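Local coordinates for protein ribonucleoside triphosphate reductase (Lactobacillus leichmannii, PDB 1L1L) that reduces ribonucleoside triphosphates to their 2'-deoxy forms, as a monomeric, allosterically regulated class II reductase that depends on vitamin B12, at residues F493-D498 against A504-V509; P508-R513 against Q631-A636. One frame throughout, in Å; residues are numbered along the deposited sequence.

Contact 1. Residues F493-D498 against A504-V509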
loop_
_atom_site.group_PDB
_atom_site.type_symbol
_atom_site.label_atom_id
_atom_site.label_comp_id
_atom_site.label_asym_id
_atom_site.label_seq_id
_atom_site.Cartn_x
_atom_site.Cartn_y
_atom_site.Cartn_z
ATOM N N PHE A 493 23.508 -24.086 3.468
ATOM C CA PHE A 493 22.827 -24.869 2.446
ATOM C C PHE A 493 23.368 -26.292 2.354
ATOM O O PHE A 493 24.572 -26.522 2.496
ATOM C CB PHE A 493 22.965 -24.201 1.069
ATOM C CG PHE A 493 22.269 -22.872 0.957
ATOM C CD1 PHE A 493 22.809 -21.733 1.546
ATOM C CD2 PHE A 493 21.066 -22.760 0.263
ATOM C CE1 PHE A 493 22.164 -20.504 1.445
ATOM C CE2 PHE A 493 20.412 -21.532 0.156
ATOM C CZ PHE A 493 20.959 -20.405 0.745
ATOM N N LYS A 494 22.474 -27.245 2.109
ATOM C CA LYS A 494 22.868 -28.645 1.961
ATOM C C LYS A 494 22.443 -29.119 0.570
ATOM O O LYS A 494 21.526 -28.552 -0.024
ATOM C CB LYS A 494 22.204 -29.511 3.040
ATOM C CG LYS A 494 20.712 -29.710 2.874
ATOM C CD LYS A 494 20.168 -30.678 3.918
ATOM C CE LYS A 494 18.667 -30.906 3.742
ATOM N NZ LYS A 494 18.090 -31.786 4.810
ATOM N N ASP A 495 23.113 -30.143 0.046
ATOM C CA ASP A 495 22.783 -30.674 -1.279
ATOM C C ASP A 495 21.426 -31.365 -1.270
ATOM O O ASP A 495 20.944 -31.798 -0.221
ATOM C CB ASP A 495 23.850 -31.675 -1.748
ATOM C CG ASP A 495 25.110 -30.997 -2.258
ATOM O OD1 ASP A 495 26.096 -31.714 -2.551
ATOM O OD2 ASP A 495 25.116 -29.753 -2.378
ATOM N N ASP A 496 20.815 -31.466 -2.449
ATOM C CA ASP A 496 19.515 -32.111 -2.592
ATOM C C ASP A 496 19.101 -32.089 -4.055
ATOM O O ASP A 496 19.853 -31.625 -4.908
ATOM C CB ASP A 496 18.472 -31.391 -1.742
ATOM C CG ASP A 496 17.295 -32.278 -1.396
ATOM O OD1 ASP A 496 16.441 -31.844 -0.594
ATOM O OD2 ASP A 496 17.222 -33.410 -1.923
ATOM N N PHE A 497 17.905 -32.592 -4.346
ATOM C CA PHE A 497 17.433 -32.631 -5.726
ATOM C C PHE A 497 15.983 -32.181 -5.863
ATOM O O PHE A 497 15.189 -32.321 -4.931
ATOM C CB PHE A 497 17.594 -34.049 -6.295
ATOM C CG PHE A 497 18.961 -34.639 -6.069
ATOM C CD1 PHE A 497 19.311 -35.157 -4.824
ATOM C CD2 PHE A 497 19.905 -34.647 -7.086
ATOM C CE1 PHE A 497 20.585 -35.674 -4.596
ATOM C CE2 PHE A 497 21.183 -35.161 -6.870
ATOM C CZ PHE A 497 21.522 -35.675 -5.622
ATOM N N ASP A 498 15.647 -31.641 -7.033
ATOM C CA ASP A 498 14.295 -31.166 -7.307
ATOM C C ASP A 498 13.298 -32.313 -7.178
ATOM O O ASP A 498 13.476 -33.364 -7.790
ATOM C CB ASP A 498 14.212 -30.587 -8.716
ATOM C CG ASP A 498 12.872 -29.937 -8.997
ATOM O OD1 ASP A 498 12.687 -28.771 -8.599
ATOM O OD2 ASP A 498 12.001 -30.593 -9.604
ATOM N N ALA A 504 19.827 -31.537 -9.281
ATOM C CA ALA A 504 20.596 -31.257 -8.078
ATOM C C ALA A 504 20.477 -29.763 -7.764
ATOM O O ALA A 504 20.633 -28.918 -8.643
ATOM C CB ALA A 504 22.062 -31.647 -8.281
ATOM N N ILE A 505 20.192 -29.446 -6.506
ATOM C CA ILE A 505 20.047 -28.058 -6.090
ATOM C C ILE A 505 20.549 -27.844 -4.666
ATOM O O ILE A 505 20.789 -28.799 -3.917
ATOM C CB ILE A 505 18.572 -27.622 -6.138
ATOM C CG1 ILE A 505 17.732 -28.574 -5.280
ATOM C CG2 ILE A 505 18.081 -27.602 -7.583
ATOM C CD1 ILE A 505 16.271 -28.207 -5.173
ATOM N N LYS A 506 20.709 -26.577 -4.306
ATOM C CA LYS A 506 21.151 -26.214 -2.970
ATOM C C LYS A 506 19.930 -25.793 -2.170
ATOM O O LYS A 506 19.274 -24.812 -2.502
ATOM C CB LYS A 506 22.146 -25.058 -3.039
ATOM C CG LYS A 506 23.483 -25.419 -3.662
ATOM C CD LYS A 506 24.252 -26.351 -2.748
ATOM C CE LYS A 506 25.684 -26.532 -3.210
ATOM N NZ LYS A 506 26.493 -27.164 -2.127
ATOM N N VAL A 507 19.613 -26.544 -1.125
ATOM C CA VAL A 507 18.475 -26.213 -0.285
ATOM C C VAL A 507 19.001 -25.552 0.987
ATOM O O VAL A 507 20.091 -25.876 1.465
ATOM C CB VAL A 507 17.657 -27.470 0.072
ATOM C CG1 VAL A 507 16.573 -27.125 1.082
ATOM C CG2 VAL A 507 17.029 -28.041 -1.186
ATOM N N PRO A 508 18.234 -24.605 1.543
ATOM C CA PRO A 508 18.641 -23.902 2.758
ATOM C C PRO A 508 18.425 -24.693 4.040
ATOM O O PRO A 508 17.535 -25.537 4.120
ATOM C CB PRO A 508 17.774 -22.651 2.722
ATOM C CG PRO A 508 16.484 -23.186 2.150
ATOM C CD PRO A 508 16.995 -24.017 0.990
ATOM N N VAL A 509 19.257 -24.415 5.038
ATOM C CA VAL A 509 19.131 -25.045 6.349
ATOM C C VAL A 509 18.696 -23.909 7.264
ATOM O O VAL A 509 19.412 -22.916 7.427
ATOM C CB VAL A 509 20.474 -25.618 6.849
ATOM C CG1 VAL A 509 20.271 -26.336 8.176
ATOM C CG2 VAL A 509 21.046 -26.567 5.820
HETATM O O HOH W 1 26.607 -25.941 0.739
#

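Contact 2. Residues P508-R513 against Q631-A636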
loop_
_atom_site.group_PDB
_atom_site.type_symbol
_atom_site.label_atom_id
_atom_site.label_comp_id
_atom_site.label_asym_id
_atom_site.label_seq_id
_atom_site.Cartn_x
_atom_site.Cartn_y
_atom_site.Cartn_z
ATOM N N PRO A 508 18.234 -24.605 1.543
ATOM C CA PRO A 508 18.641 -23.902 2.758
ATOM C C PRO A 508 18.425 -24.693 4.040
ATOM O O PRO A 508 17.535 -25.537 4.120
ATOM C CB PRO A 508 17.774 -22.651 2.722
ATOM C CG PRO A 508 16.484 -23.186 2.150
ATOM C CD PRO A 508 16.995 -24.017 0.990
ATOM N N VAL A 509 19.257 -24.415 5.038
ATOM C CA VAL A 509 19.131 -25.045 6.349
ATOM C C VAL A 509 18.696 -23.909 7.264
ATOM O O VAL A 509 19.412 -22.916 7.427
ATOM C CB VAL A 509 20.474 -25.618 6.849
ATOM C CG1 VAL A 509 20.271 -26.336 8.176
ATOM C CG2 VAL A 509 21.046 -26.567 5.820
ATOM N N TYR A 510 17.511 -24.046 7.843
ATOM C CA TYR A 510 16.972 -23.020 8.717
ATOM C C TYR A 510 17.278 -23.281 10.175
ATOM O O TYR A 510 17.357 -24.434 10.614
ATOM C CB TYR A 510 15.458 -22.931 8.568
ATOM C CG TYR A 510 14.986 -22.557 7.192
ATOM C CD1 TYR A 510 15.397 -21.365 6.590
ATOM C CD2 TYR A 510 14.106 -23.387 6.493
ATOM C CE1 TYR A 510 14.933 -21.008 5.318
ATOM C CE2 TYR A 510 13.642 -23.044 5.234
ATOM C CZ TYR A 510 14.054 -21.855 4.651
ATOM O OH TYR A 510 13.571 -21.512 3.413
ATOM N N ASP A 511 17.426 -22.195 10.926
ATOM C CA ASP A 511 17.687 -22.285 12.344
ATOM C C ASP A 511 16.347 -22.710 12.941
ATOM O O ASP A 511 15.410 -21.919 13.000
ATOM C CB ASP A 511 18.111 -20.919 12.882
ATOM C CG ASP A 511 18.732 -21.007 14.254
ATOM O OD1 ASP A 511 18.043 -21.478 15.189
ATOM O OD2 ASP A 511 19.910 -20.611 14.391
ATOM N N LYS A 512 16.264 -23.969 13.364
ATOM C CA LYS A 512 15.041 -24.533 13.930
ATOM C C LYS A 512 14.439 -23.729 15.082
ATOM O O LYS A 512 13.258 -23.890 15.408
ATOM C CB LYS A 512 15.302 -25.980 14.369
ATOM C CG LYS A 512 15.789 -26.880 13.228
ATOM C CD LYS A 512 15.959 -28.348 13.644
ATOM C CE LYS A 512 17.162 -28.578 14.565
ATOM N NZ LYS A 512 16.982 -28.025 15.948
ATOM N N ARG A 513 15.246 -22.870 15.702
ATOM C CA ARG A 513 14.756 -22.033 16.792
ATOM C C ARG A 513 13.748 -21.041 16.202
ATOM O O ARG A 513 12.700 -20.774 16.790
ATOM C CB ARG A 513 15.920 -21.263 17.447
ATOM C CG ARG A 513 16.894 -22.122 18.272
ATOM C CD ARG A 513 18.096 -21.302 18.757
ATOM N NE ARG A 513 18.957 -20.887 17.650
ATOM C CZ ARG A 513 19.955 -20.009 17.742
ATOM N NH1 ARG A 513 20.242 -19.434 18.899
ATOM N NH2 ARG A 513 20.671 -19.702 16.665
ATOM N N GLN A 631 18.159 -14.831 -0.104
ATOM C CA GLN A 631 16.963 -14.007 -0.016
ATOM C C GLN A 631 15.729 -14.851 -0.342
ATOM O O GLN A 631 14.706 -14.736 0.323
ATOM C CB GLN A 631 17.073 -12.805 -0.967
ATOM C CG GLN A 631 18.136 -11.808 -0.539
ATOM C CD GLN A 631 18.212 -10.581 -1.431
ATOM O OE1 GLN A 631 17.253 -9.813 -1.541
ATOM N NE2 GLN A 631 19.357 -10.384 -2.064
ATOM N N PHE A 632 15.820 -15.691 -1.373
ATOM C CA PHE A 632 14.704 -16.572 -1.727
ATOM C C PHE A 632 14.373 -17.478 -0.534
ATOM O O PHE A 632 13.208 -17.594 -0.126
ATOM C CB PHE A 632 15.075 -17.440 -2.936
ATOM C CG PHE A 632 14.620 -16.879 -4.250
ATOM C CD1 PHE A 632 13.361 -17.197 -4.758
ATOM C CD2 PHE A 632 15.455 -16.056 -4.995
ATOM C CE1 PHE A 632 12.944 -16.705 -6.003
ATOM C CE2 PHE A 632 15.047 -15.563 -6.238
ATOM C CZ PHE A 632 13.792 -15.889 -6.742
ATOM N N ALA A 633 15.403 -18.115 0.031
ATOM C CA ALA A 633 15.210 -19.008 1.175
ATOM C C ALA A 633 14.561 -18.294 2.352
ATOM O O ALA A 633 13.706 -18.860 3.032
ATOM C CB ALA A 633 16.544 -19.611 1.618
ATOM N N THR A 634 14.956 -17.047 2.587
ATOM C CA THR A 634 14.390 -16.293 3.701
ATOM C C THR A 634 12.904 -16.013 3.478
ATOM O O THR A 634 12.096 -16.173 4.392
ATOM C CB THR A 634 15.150 -14.972 3.905
ATOM O OG1 THR A 634 16.536 -15.257 4.121
ATOM C CG2 THR A 634 14.599 -14.217 5.088
ATOM N N GLN A 635 12.538 -15.592 2.265
ATOM C CA GLN A 635 11.138 -15.340 1.966
ATOM C C GLN A 635 10.358 -16.648 2.104
ATOM O O GLN A 635 9.258 -16.669 2.646
ATOM C CB GLN A 635 10.977 -14.784 0.540
ATOM C CG GLN A 635 9.542 -14.825 0.006
ATOM C CD GLN A 635 9.427 -14.314 -1.435
ATOM O OE1 GLN A 635 10.252 -14.639 -2.286
ATOM N NE2 GLN A 635 8.392 -13.530 -1.710
ATOM N N ALA A 636 10.940 -17.737 1.613
ATOM C CA ALA A 636 10.297 -19.052 1.669
ATOM C C ALA A 636 10.050 -19.500 3.105
ATOM O O ALA A 636 9.025 -20.119 3.408
ATOM C CB ALA A 636 11.151 -20.086 0.943
#

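Contact 1. Residues F493-D498 against A504-V509
A two-stranded antiparallel beta hairpin at the surface brings Lys494 opposite Val507 and Asp495 opposite Lys506, with strands 490-497 and 504-510 as its arms. Lys494 and Val507 form a hydrogen-bonded pair: Lys494 N donates to Val507 O at 2.8 Å and Val507 N returns a bond to Lys494 O at 3.0 Å. Further on, Ile505 N donates to Asp496 O at 2.7 Å.

The face with Phe493, Asp495 and Phe497 carries a salt bridge between Lys506 NZ and Asp495 OD2, 2.9 Å long. The two side chains run side by side, and a bend in the lysine at chi2 (-69°) lays its CD and CE along the same oxygen. The ammonium also donates to a water, which in turn donates to Phe493 O, so the lysine links the side chain of Asp495 to the backbone two residues earlier.

Aromatic rings flank the salt bridge along this face. Phe493 CE2 touches Pro508 CB at 3.8 Å, while Phe497 CD2 sits 3.9 Å from Ala504 CB. On the reverse face Val507 CG2 packs on Asp496 CB. Beyond the strand, Asp498 takes the backbone N-H groups of Glu500 and Thr501 and a salt bridge from Arg669. Alternating hydrogen-bonded and non-hydrogen-bonded pairs, with a short connecting loop, are the pattern of a beta hairpin.

Contact 2. Residues P508-R513 against Q631-A636
Pro508 and Tyr510 rest on Ala633 and Ala636 where the second strand of a beta hairpin docks on helix 628-641; the axes of strand 508-510 and of helix segment 631-636 approach to 9.4 Å at 45°. The tight part is small. Pro508 CB presses on Ala633 CB at 3.5 Å, closer than usual for two carbons, and CG of the proline ring lies almost as near to the same methyl. Tyr668 also touches Pro508 and both alanines, and Phe637 meets the Tyr510 ring with the planes at about 60°.

Tyr510 meets 631-636 through OH, with CZ and CE1 beside Ala633 O, which lies at the ring edge, near its plane. The methyl of Ala636 is 3.7 Å from Tyr510 OH.

After Tyr510 the contact ends, and the exposed side chains of Lys512 and Arg513 lie far from 631-636. Asp511 and Arg513 are nonetheless firmly bonded to each other: Asp511 is the N-cap of helix 512-536, its OD1 accepting from Arg513 N as well as from NE, while NH2 takes OD2. The one hydrogen bond between 508-513 and 631-636 runs from Tyr510 OH to Ala633 O, 2.7 Å, with the donor tilted 23° from the carbonyl plane.

Overall arrangement
Followed from the N terminus, the chain enters strand 490-497, turns through a short loop and comes back along strand 504-510; contact 1 closes that loop, with five residues between its segments. Contact 2 begins on the returning strand, where the two share Pro508 and Val509, and closes a far longer loop of 117 residues that includes most of helix 512-536 and the strands 570-578 and 603-611 before it reaches helix 628-641. The loops follow one another, overlapping just at the shared residues, and neither nests in the other. The centres of contact 1 and contact 2 lie about 12 Å apart. Together they join the outlying hairpin to helix 628-641, while the hairpin's second strand leads directly into helix 512-536.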